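Predicted transcriptional regulator (Clostridium thermocellum, PDB 1XMA) probably acts as a PadR-like transcriptional regulator, a dimeric winged-helix protein that would bind DNA to control gene expression. Local coordinates at residues G40-I45 with Y80-R85; I45-L50 with G90-Y95. All blocks are in the same frame, centred on the assembly; numbering follows the deposited sequence. Where two conformers were deposited one is given.

Contact 1. Residues G40-I45 with Y80-R85; sequences GYVDTI and YSAFAR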
loop_
_atom_site.group_PDB
_atom_site.type_symbol
_atom_site.label_atom_id
_atom_site.label_comp_id
_atom_site.label_asym_id
_atom_site.label_seq_id
_atom_site.Cartn_x
_atom_site.Cartn_y
_atom_site.Cartn_z
ATOM N N GLY B 40 -4.182 3.916 -1.696
ATOM C CA GLY B 40 -4.996 3.624 -0.526
ATOM C C GLY B 40 -5.051 4.698 0.558
ATOM O O GLY B 40 -5.984 4.704 1.367
ATOM N N TYR B 41 -4.082 5.617 0.581
ATOM C CA TYR B 41 -3.974 6.571 1.710
ATOM C C TYR B 41 -4.103 8.055 1.414
ATOM O O TYR B 41 -4.064 8.869 2.329
ATOM C CB TYR B 41 -2.759 6.239 2.590
ATOM C CG TYR B 41 -3.044 4.950 3.330
ATOM C CD1 TYR B 41 -3.803 4.953 4.507
ATOM C CD2 TYR B 41 -2.623 3.716 2.813
ATOM C CE1 TYR B 41 -4.117 3.759 5.166
ATOM C CE2 TYR B 41 -2.931 2.516 3.460
ATOM C CZ TYR B 41 -3.669 2.545 4.635
ATOM O OH TYR B 41 -3.956 1.374 5.275
ATOM N N VAL B 42 -4.307 8.388 0.141
ATOM C CA VAL B 42 -4.457 9.764 -0.320
ATOM C C VAL B 42 -5.454 10.516 0.544
ATOM O O VAL B 42 -5.111 11.555 1.153
ATOM C CB VAL B 42 -4.825 9.803 -1.897
ATOM C CG1 VAL B 42 -5.599 11.057 -2.315
ATOM C CG2 VAL B 42 -3.588 9.684 -2.713
ATOM N N ASP B 43 -6.677 9.987 0.630
ATOM C CA ASP B 43 -7.758 10.632 1.402
ATOM C C ASP B 43 -7.406 10.800 2.868
ATOM O O ASP B 43 -7.681 11.854 3.468
ATOM C CB ASP B 43 -9.055 9.853 1.271
ATOM C CG ASP B 43 -9.591 9.850 -0.158
ATOM O OD1 ASP B 43 -8.928 10.383 -1.058
ATOM O OD2 ASP B 43 -10.674 9.307 -0.387
ATOM N N THR B 44 -6.816 9.754 3.442
ATOM C CA THR B 44 -6.400 9.751 4.843
ATOM C C THR B 44 -5.306 10.803 5.101
ATOM O O THR B 44 -5.344 11.480 6.110
ATOM C CB THR B 44 -5.906 8.343 5.250
ATOM O OG1 THR B 44 -6.921 7.380 4.919
ATOM C CG2 THR B 44 -5.560 8.275 6.760
ATOM N N ILE B 45 -4.349 10.926 4.170
ATOM C CA ILE B 45 -3.318 11.977 4.210
ATOM C C ILE B 45 -3.908 13.415 4.126
ATOM O O ILE B 45 -3.469 14.307 4.821
ATOM C CB ILE B 45 -2.242 11.746 3.068
ATOM C CG1 ILE B 45 -1.417 10.478 3.343
ATOM C CG2 ILE B 45 -1.386 13.005 2.839
ATOM C CD1 ILE B 45 -0.377 10.117 2.261
ATOM N N TYR B 80 -7.492 16.950 -6.624
ATOM C CA TYR B 80 -8.804 17.571 -6.808
ATOM C C TYR B 80 -9.969 16.591 -6.997
ATOM O O TYR B 80 -11.110 16.915 -6.645
ATOM C CB TYR B 80 -8.762 18.701 -7.844
ATOM C CG TYR B 80 -7.946 19.895 -7.331
ATOM C CD1 TYR B 80 -6.577 19.999 -7.595
ATOM C CD2 TYR B 80 -8.541 20.895 -6.552
ATOM C CE1 TYR B 80 -5.820 21.075 -7.117
ATOM C CE2 TYR B 80 -7.793 21.976 -6.067
ATOM C CZ TYR B 80 -6.437 22.063 -6.356
ATOM O OH TYR B 80 -5.690 23.140 -5.872
ATOM N N SER B 81 -9.697 15.381 -7.480
ATOM C CA SER B 81 -10.752 14.348 -7.409
ATOM C C SER B 81 -10.920 13.754 -6.004
ATOM O O SER B 81 -11.988 13.230 -5.662
ATOM C CB SER B 81 -10.574 13.254 -8.471
ATOM O OG SER B 81 -9.300 12.689 -8.398
ATOM N N ALA B 82 -9.867 13.849 -5.183
ATOM C CA ALA B 82 -9.948 13.428 -3.779
ATOM C C ALA B 82 -10.849 14.361 -2.956
ATOM O O ALA B 82 -11.699 13.892 -2.184
ATOM C CB ALA B 82 -8.552 13.310 -3.166
ATOM N N PHE B 83 -10.674 15.674 -3.123
ATOM C CA PHE B 83 -11.565 16.663 -2.489
ATOM C C PHE B 83 -13.023 16.381 -2.833
ATOM O O PHE B 83 -13.899 16.373 -1.945
ATOM C CB PHE B 83 -11.240 18.078 -2.967
ATOM C CG PHE B 83 -9.986 18.659 -2.387
ATOM C CD1 PHE B 83 -9.132 19.430 -3.197
ATOM C CD2 PHE B 83 -9.653 18.469 -1.029
ATOM C CE1 PHE B 83 -7.944 20.003 -2.673
ATOM C CE2 PHE B 83 -8.468 19.037 -0.483
ATOM C CZ PHE B 83 -7.615 19.812 -1.310
ATOM N N ALA B 84 -13.265 16.153 -4.132
ATOM C CA ALA B 84 -14.601 15.895 -4.655
ATOM C C ALA B 84 -15.216 14.679 -3.960
ATOM O O ALA B 84 -16.306 14.782 -3.407
ATOM C CB ALA B 84 -14.558 15.714 -6.198
ATOM N N ARG B 85 -14.485 13.552 -3.979
ATOM C CA ARG B 85 -14.845 12.308 -3.268
ATOM C C ARG B 85 -15.013 12.497 -1.765
ATOM O O ARG B 85 -15.969 11.997 -1.188
ATOM C CB ARG B 85 -13.785 11.220 -3.530
ATOM C CG ARG B 85 -13.971 9.913 -2.722
ATOM C CD ARG B 85 -12.684 9.080 -2.678
ATOM N NE ARG B 85 -12.047 9.060 -3.980
ATOM C CZ ARG B 85 -10.830 9.490 -4.247
ATOM N NH1 ARG B 85 -10.051 9.951 -3.287
ATOM N NH2 ARG B 85 -10.386 9.438 -5.497
#
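Asp43 reaches from helix 35-52 to Arg85 on helix 76-88, and this charged pair dominates the contact. The segment of helix 35-52 crosses that of helix 76-88, which would be the recognition helix of a winged-helix fold, at -70° with the axes 10.1 Å apart, a gap that side chains have to bridge. Asp43 CG lies anti to its carbonyl carbon, which swings the carboxylate across to helix 76-88. Arg85 leaves its own backbone extended and then bends at chi3 (-42°), turning the guanidinium back toward the aspartate. The carboxylate and guanidinium planes end nearly coplanar, 20° apart. Arg85 NH1 is the nitrogen used: it gives a hydrogen bond to Asp43 OD2 at 3.0 Å, received on the syn lone pair, while Asp43 OD1 meets the same NH1 at the guanidinium edge. That second approach, 2.5 Å from Asp43 OD1 to Arg85 NH1, is doubtfully short, and Arg85 was modelled in two conformers, so the pairing described is that of one of them. The carbonyl O of Ser81, one turn back, lies over a guanidinium face. Beside the ion pair, Ala82 CB points at helix 35-52, touching Asp43 OD1 at 3.6 Å and Val42 CG1 at 3.8 Å. In this conformer the arginine would offset part of the charge of the buried Asp43 carboxylate, which would be expected to favour its ionised form.

Contact 2. Residues I45-L50 with G90-Y95; sequences IILSLL and GYIKSY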
loop_
_atom_site.group_PDB
_atom_site.type_symbol
_atom_site.label_atom_id
_atom_site.label_comp_id
_atom_site.label_asym_id
_atom_site.label_seq_id
_atom_site.Cartn_x
_atom_site.Cartn_y
_atom_site.Cartn_z
ATOM N N ILE B 45 -4.349 10.926 4.170
ATOM C CA ILE B 45 -3.318 11.977 4.210
ATOM C C ILE B 45 -3.908 13.415 4.126
ATOM O O ILE B 45 -3.469 14.307 4.821
ATOM C CB ILE B 45 -2.242 11.746 3.068
ATOM C CG1 ILE B 45 -1.417 10.478 3.343
ATOM C CG2 ILE B 45 -1.386 13.005 2.839
ATOM C CD1 ILE B 45 -0.377 10.117 2.261
ATOM N N ILE B 46 -4.896 13.621 3.261
ATOM C CA ILE B 46 -5.586 14.911 3.149
ATOM C C ILE B 46 -6.402 15.226 4.389
ATOM O O ILE B 46 -6.383 16.359 4.865
ATOM C CB ILE B 46 -6.495 14.996 1.895
ATOM C CG1 ILE B 46 -5.630 15.064 0.623
ATOM C CG2 ILE B 46 -7.431 16.228 1.993
ATOM C CD1 ILE B 46 -6.322 14.574 -0.640
ATOM N N LEU B 47 -7.090 14.217 4.922
ATOM C CA LEU B 47 -7.822 14.339 6.181
ATOM C C LEU B 47 -6.905 14.658 7.355
ATOM O O LEU B 47 -7.245 15.468 8.236
ATOM C CB LEU B 47 -8.606 13.051 6.459
ATOM C CG LEU B 47 -9.770 12.751 5.505
ATOM C CD1 LEU B 47 -10.382 11.422 5.850
ATOM C CD2 LEU B 47 -10.838 13.886 5.514
ATOM N N SER B 48 -5.747 14.012 7.358
ATOM C CA SER B 48 -4.741 14.208 8.376
ATOM C C SER B 48 -4.291 15.686 8.454
ATOM O O SER B 48 -4.165 16.250 9.542
ATOM C CB SER B 48 -3.554 13.302 8.070
ATOM O OG SER B 48 -2.504 13.555 8.949
ATOM N N LEU B 49 -4.060 16.299 7.298
ATOM C CA LEU B 49 -3.723 17.718 7.237
ATOM C C LEU B 49 -4.866 18.634 7.682
ATOM O O LEU B 49 -4.623 19.674 8.322
ATOM C CB LEU B 49 -3.227 18.111 5.849
ATOM C CG LEU B 49 -1.795 17.645 5.563
ATOM C CD1 LEU B 49 -1.481 17.709 4.053
ATOM C CD2 LEU B 49 -0.779 18.452 6.365
ATOM N N LEU B 50 -6.098 18.236 7.364
ATOM C CA LEU B 50 -7.274 18.998 7.759
ATOM C C LEU B 50 -7.567 18.911 9.254
ATOM O O LEU B 50 -8.174 19.820 9.822
ATOM C CB LEU B 50 -8.496 18.597 6.918
ATOM C CG LEU B 50 -8.347 19.057 5.461
ATOM C CD1 LEU B 50 -9.433 18.473 4.565
ATOM C CD2 LEU B 50 -8.302 20.593 5.354
ATOM N N GLY B 90 -19.033 13.151 2.454
ATOM C CA GLY B 90 -19.337 13.902 3.687
ATOM C C GLY B 90 -18.233 13.919 4.754
ATOM O O GLY B 90 -18.516 13.995 5.972
ATOM N N TYR B 91 -16.976 13.869 4.306
ATOM C CA TYR B 91 -15.834 13.803 5.234
ATOM C C TYR B 91 -15.180 15.157 5.433
ATOM O O TYR B 91 -14.428 15.365 6.393
ATOM C CB TYR B 91 -14.802 12.791 4.739
ATOM C CG TYR B 91 -15.302 11.354 4.654
ATOM C CD1 TYR B 91 -16.295 10.877 5.522
ATOM C CD2 TYR B 91 -14.762 10.465 3.723
ATOM C CE1 TYR B 91 -16.750 9.564 5.442
ATOM C CE2 TYR B 91 -15.207 9.137 3.651
ATOM C CZ TYR B 91 -16.197 8.700 4.511
ATOM O OH TYR B 91 -16.643 7.405 4.439
ATOM N N ILE B 92 -15.449 16.067 4.495
ATOM C CA ILE B 92 -14.968 17.439 4.555
ATOM C C ILE B 92 -16.055 18.338 4.004
ATOM O O ILE B 92 -16.878 17.891 3.178
ATOM C CB ILE B 92 -13.666 17.675 3.716
ATOM C CG1 ILE B 92 -13.947 17.509 2.202
ATOM C CG2 ILE B 92 -12.519 16.796 4.210
ATOM C CD1 ILE B 92 -12.751 17.795 1.255
ATOM N N LYS B 93 -16.032 19.611 4.423
ATOM C CA LYS B 93 -16.889 20.636 3.834
ATOM C C LYS B 93 -16.113 21.829 3.274
ATOM O O LYS B 93 -15.182 22.330 3.903
ATOM C CB LYS B 93 -17.883 21.124 4.864
ATOM C CG LYS B 93 -19.102 20.241 4.997
ATOM C CD LYS B 93 -19.826 20.535 6.299
ATOM C CE LYS B 93 -21.176 19.875 6.325
ATOM N NZ LYS B 93 -22.081 20.659 7.204
ATOM N N SER B 94 -16.521 22.283 2.099
ATOM C CA SER B 94 -15.982 23.477 1.491
ATOM C C SER B 94 -16.576 24.730 2.112
ATOM O O SER B 94 -17.704 24.738 2.626
ATOM C CB SER B 94 -16.262 23.487 -0.015
ATOM O OG SER B 94 -17.657 23.423 -0.261
ATOM N N TYR B 95 -15.799 25.794 2.057
ATOM C CA TYR B 95 -16.305 27.116 2.314
ATOM C C TYR B 95 -15.454 28.082 1.540
ATOM O O TYR B 95 -14.474 27.660 0.903
ATOM C CB TYR B 95 -16.383 27.417 3.820
ATOM C CG TYR B 95 -15.094 27.458 4.599
ATOM C CD1 TYR B 95 -14.416 28.671 4.793
ATOM C CD2 TYR B 95 -14.570 26.295 5.208
ATOM C CE1 TYR B 95 -13.221 28.736 5.544
ATOM C CE2 TYR B 95 -13.362 26.347 5.968
ATOM C CZ TYR B 95 -12.714 27.574 6.126
ATOM O OH TYR B 95 -11.564 27.656 6.844
#
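Ile92 CG2 touches two leucines of helix 35-52, lying 3.5 Å from Leu50 CD1 and 3.6 Å from Leu47 CD2. The leucines sit three residues apart, about one turn of the helix, so both tips reach the same methyl. Leu47 comes at Ile92 on a slant, whereas Leu50 crosses it at about a right angle. Leu47 CD2 also meets Tyr91, the loop residue just before the strand, 4.2 Å from Tyr91 CB and 4.0 Å from Tyr91 O. The contact is wholly apolar in its side chains, with no hydrogen bond between the two segments. Ile92 places CG1 between its backbone N and carbonyl carbon (chi1 67°), leaving CG2 anti to that carbonyl carbon and directed at the leucines. Tyr91 behaves differently: its CB faces the helix, but the ring leads away and stacks on Tyr117 of helix 112-135.

Strands 92-96 and 106-110 pair antiparallel as the hairpin expected for the wing of a winged-helix domain, and Ile92 brings the base of that hairpin against helix 35-52. Ile110 on the partner strand touches both Leu47 and Leu50, Leu86 of helix 76-88 packs on Ile92, and elsewhere on helix 35-52 Ser48 OG hydrogen-bonds Phe135 O of the second subunit. The turn into the wing is set by Gly90, whose positive phi (83°) ends helix 76-88 in a Schellman motif; its carbonyl oxygen accepts a hydrogen bond from Thr111 OG1, and the backbone of Tyr91 bonds to that of the same threonine, holding the start of the strand to its neighbour.

Contacts 1 and 2 follow one another along helix 35-52, share Ile45 and have centres about 9 Å apart. Their partners are also consecutive, since helix 76-88 leads into strand 92-96, so the first helix is met successively by helix and by strand. The two contacts touch directly: Ala82 CB lies 3.6 Å from Ile46 CD1, Phe83 O lies 3.7 Å from Ile92 CD1, and Phe83 CE2 lies 3.9 Å from Ile46 CG2. Both also reach the second subunit; the shared Ile45, for one, packs on Phe135 of that subunit. A bound mercury ion lies about 11 Å from the side chain of Leu50; Glu52 and Lys67 form a mercury site in this structure.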